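Long-range contact in ammonium transporter (Kuenenia stuttgartiensis, PDB 6EU6), which probably senses ammonium at the membrane, using an ammonium-transporter fold to pass the signal to a histidine kinase: residues N9-I14 against T91-F96. Numbering follows the deposited sequence.
Sequences NHLWVI and TLSYSF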
loop_
_atom_site.group_PDB
_atom_site.type_symbol
_atom_site.label_atom_id
_atom_site.label_comp_id
_atom_site.label_asym_id
_atom_site.label_seq_id
_atom_site.Cartn_x
_atom_site.Cartn_y
_atom_site.Cartn_z
ATOM N N ASN A 9 5.026 -21.776 -0.823
ATOM C CA ASN A 9 3.938 -21.617 -1.757
ATOM C C ASN A 9 2.757 -20.960 -1.053
ATOM O O ASN A 9 2.121 -20.044 -1.605
ATOM C CB ASN A 9 3.509 -22.952 -2.341
ATOM C CG ASN A 9 4.457 -23.477 -3.359
ATOM O OD1 ASN A 9 5.399 -22.856 -3.826
ATOM N ND2 ASN A 9 4.237 -24.702 -3.695
ATOM N N HIS A 10 2.506 -21.355 0.183
ATOM C CA HIS A 10 1.563 -20.638 1.048
ATOM C C HIS A 10 1.917 -19.186 1.250
ATOM O O HIS A 10 1.087 -18.323 1.115
ATOM C CB HIS A 10 1.440 -21.271 2.437
ATOM C CG HIS A 10 0.572 -22.475 2.480
ATOM N ND1 HIS A 10 -0.791 -22.397 2.562
ATOM C CD2 HIS A 10 0.869 -23.789 2.558
ATOM C CE1 HIS A 10 -1.306 -23.603 2.613
ATOM N NE2 HIS A 10 -0.324 -24.463 2.597
ATOM N N LEU A 11 3.166 -18.931 1.582
ATOM C CA LEU A 11 3.610 -17.604 1.819
ATOM C C LEU A 11 3.317 -16.713 0.609
ATOM O O LEU A 11 2.794 -15.586 0.777
ATOM C CB LEU A 11 5.089 -17.599 2.155
ATOM C CG LEU A 11 5.769 -16.239 2.367
ATOM C CD1 LEU A 11 5.024 -15.413 3.403
ATOM C CD2 LEU A 11 7.229 -16.471 2.778
ATOM N N TRP A 12 3.682 -17.189 -0.599
ATOM C CA TRP A 12 3.517 -16.338 -1.774
ATOM C C TRP A 12 2.019 -16.133 -2.076
ATOM O O TRP A 12 1.550 -14.991 -2.264
ATOM C CB TRP A 12 4.253 -16.871 -2.967
ATOM C CG TRP A 12 3.940 -16.136 -4.278
ATOM C CD1 TRP A 12 3.608 -16.707 -5.475
ATOM C CD2 TRP A 12 3.930 -14.713 -4.505
ATOM N NE1 TRP A 12 3.391 -15.760 -6.412
ATOM C CE2 TRP A 12 3.602 -14.522 -5.863
ATOM C CE3 TRP A 12 4.155 -13.571 -3.676
ATOM C CZ2 TRP A 12 3.478 -13.238 -6.438
ATOM C CZ3 TRP A 12 4.026 -12.281 -4.242
ATOM C CH2 TRP A 12 3.699 -12.138 -5.634
ATOM N N VAL A 13 1.235 -17.217 -2.066
ATOM C CA VAL A 13 -0.167 -17.108 -2.413
ATOM C C VAL A 13 -0.859 -16.155 -1.453
ATOM O O VAL A 13 -1.697 -15.362 -1.853
ATOM C CB VAL A 13 -0.815 -18.496 -2.502
ATOM C CG1 VAL A 13 -2.317 -18.405 -2.631
ATOM C CG2 VAL A 13 -0.242 -19.230 -3.726
ATOM N N ILE A 14 -0.530 -16.237 -0.167
ATOM C CA ILE A 14 -1.208 -15.392 0.830
ATOM C C ILE A 14 -0.750 -13.938 0.703
ATOM O O ILE A 14 -1.564 -13.006 0.763
ATOM C CB ILE A 14 -1.133 -15.993 2.284
ATOM C CG1 ILE A 14 -2.282 -15.559 3.117
ATOM C CG2 ILE A 14 0.111 -15.534 2.972
ATOM C CD1 ILE A 14 -3.615 -16.154 2.779
ATOM N N THR A 91 -2.796 -29.040 -1.523
ATOM C CA THR A 91 -1.879 -28.468 -0.623
ATOM C C THR A 91 -2.059 -27.034 -0.088
ATOM O O THR A 91 -1.596 -26.766 0.992
ATOM C CB THR A 91 -0.515 -28.691 -1.275
ATOM O OG1 THR A 91 -0.006 -29.935 -0.807
ATOM C CG2 THR A 91 0.422 -27.587 -1.003
ATOM N N LEU A 92 -2.747 -26.147 -0.797
ATOM C CA LEU A 92 -2.843 -24.753 -0.374
ATOM C C LEU A 92 -3.979 -24.305 0.529
ATOM O O LEU A 92 -3.994 -23.211 1.007
ATOM C CB LEU A 92 -2.778 -23.851 -1.580
ATOM C CG LEU A 92 -1.421 -23.804 -2.233
ATOM C CD1 LEU A 92 -1.306 -22.656 -3.172
ATOM C CD2 LEU A 92 -0.354 -23.725 -1.186
ATOM N N SER A 93 -4.922 -25.187 0.738
ATOM C CA SER A 93 -6.083 -24.982 1.596
ATOM C C SER A 93 -6.614 -23.558 1.824
ATOM O O SER A 93 -7.120 -22.963 0.937
ATOM C CB SER A 93 -5.899 -25.736 2.910
ATOM O OG SER A 93 -4.894 -25.200 3.701
ATOM N N TYR A 94 -6.445 -23.035 3.019
ATOM C CA TYR A 94 -6.931 -21.712 3.341
ATOM C C TYR A 94 -6.326 -20.599 2.507
ATOM O O TYR A 94 -6.997 -19.670 2.211
ATOM C CB TYR A 94 -6.741 -21.414 4.808
ATOM C CG TYR A 94 -7.459 -22.376 5.662
ATOM C CD1 TYR A 94 -8.806 -22.300 5.801
ATOM C CD2 TYR A 94 -6.795 -23.398 6.267
ATOM C CE1 TYR A 94 -9.480 -23.200 6.565
ATOM C CE2 TYR A 94 -7.458 -24.300 7.040
ATOM C CZ TYR A 94 -8.799 -24.195 7.171
ATOM O OH TYR A 94 -9.458 -25.083 7.930
ATOM N N SER A 95 -5.063 -20.724 2.156
ATOM C CA SER A 95 -4.395 -19.731 1.349
ATOM C C SER A 95 -5.075 -19.630 -0.010
ATOM O O SER A 95 -5.383 -18.577 -0.458
ATOM C CB SER A 95 -2.923 -20.064 1.249
ATOM O OG SER A 95 -2.399 -20.185 2.541
ATOM N N PHE A 96 -5.291 -20.770 -0.637
ATOM C CA PHE A 96 -6.010 -20.848 -1.902
ATOM C C PHE A 96 -7.386 -20.246 -1.726
ATOM O O PHE A 96 -7.873 -19.509 -2.570
ATOM C CB PHE A 96 -6.156 -22.287 -2.324
ATOM C CG PHE A 96 -6.852 -22.449 -3.624
ATOM C CD1 PHE A 96 -6.166 -22.307 -4.830
ATOM C CD2 PHE A 96 -8.199 -22.723 -3.656
ATOM C CE1 PHE A 96 -6.842 -22.496 -6.041
ATOM C CE2 PHE A 96 -8.890 -22.886 -4.860
ATOM C CZ PHE A 96 -8.203 -22.796 -6.056
#
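The imidazole of H10, on helix 2-34, packs against T91, L92 and S95, where the chain leads into helix 93-114. ND1 of H10 meets OG of S95 at 2.7 Å, nearly straight (173°) and in the ring plane, with either group able to donate. NE2 of H10, the ring's other nitrogen, gives a weak bond, bent to 126°, to the carbonyl O of the poorly ordered T91 at 3.1 Å. One methyl of L92, CD2, sits 3.8 Å from the H10 ring centroid, almost on its normal, a CH-pi contact over the face. The other branch, CD1 of L92, meets CG2 of V13 tip to tip at 3.6 Å. With V13 CG1 anti to the backbone N (chi1 170°), its CG2 is left for L92 while CG1 packs against the carbonyl O of S95. Trimming H10 to an alanine is likely to deprive the S95 hydroxyl of this partner and take the ring face from under L92 CD2. Outward, V233 of the second subunit packs on H10, placing the contact beside the trimer interface. The ND1 bond, helped weakly at NE2, probably limits ring rotation and ties the two segments together, flanked by apolar packing.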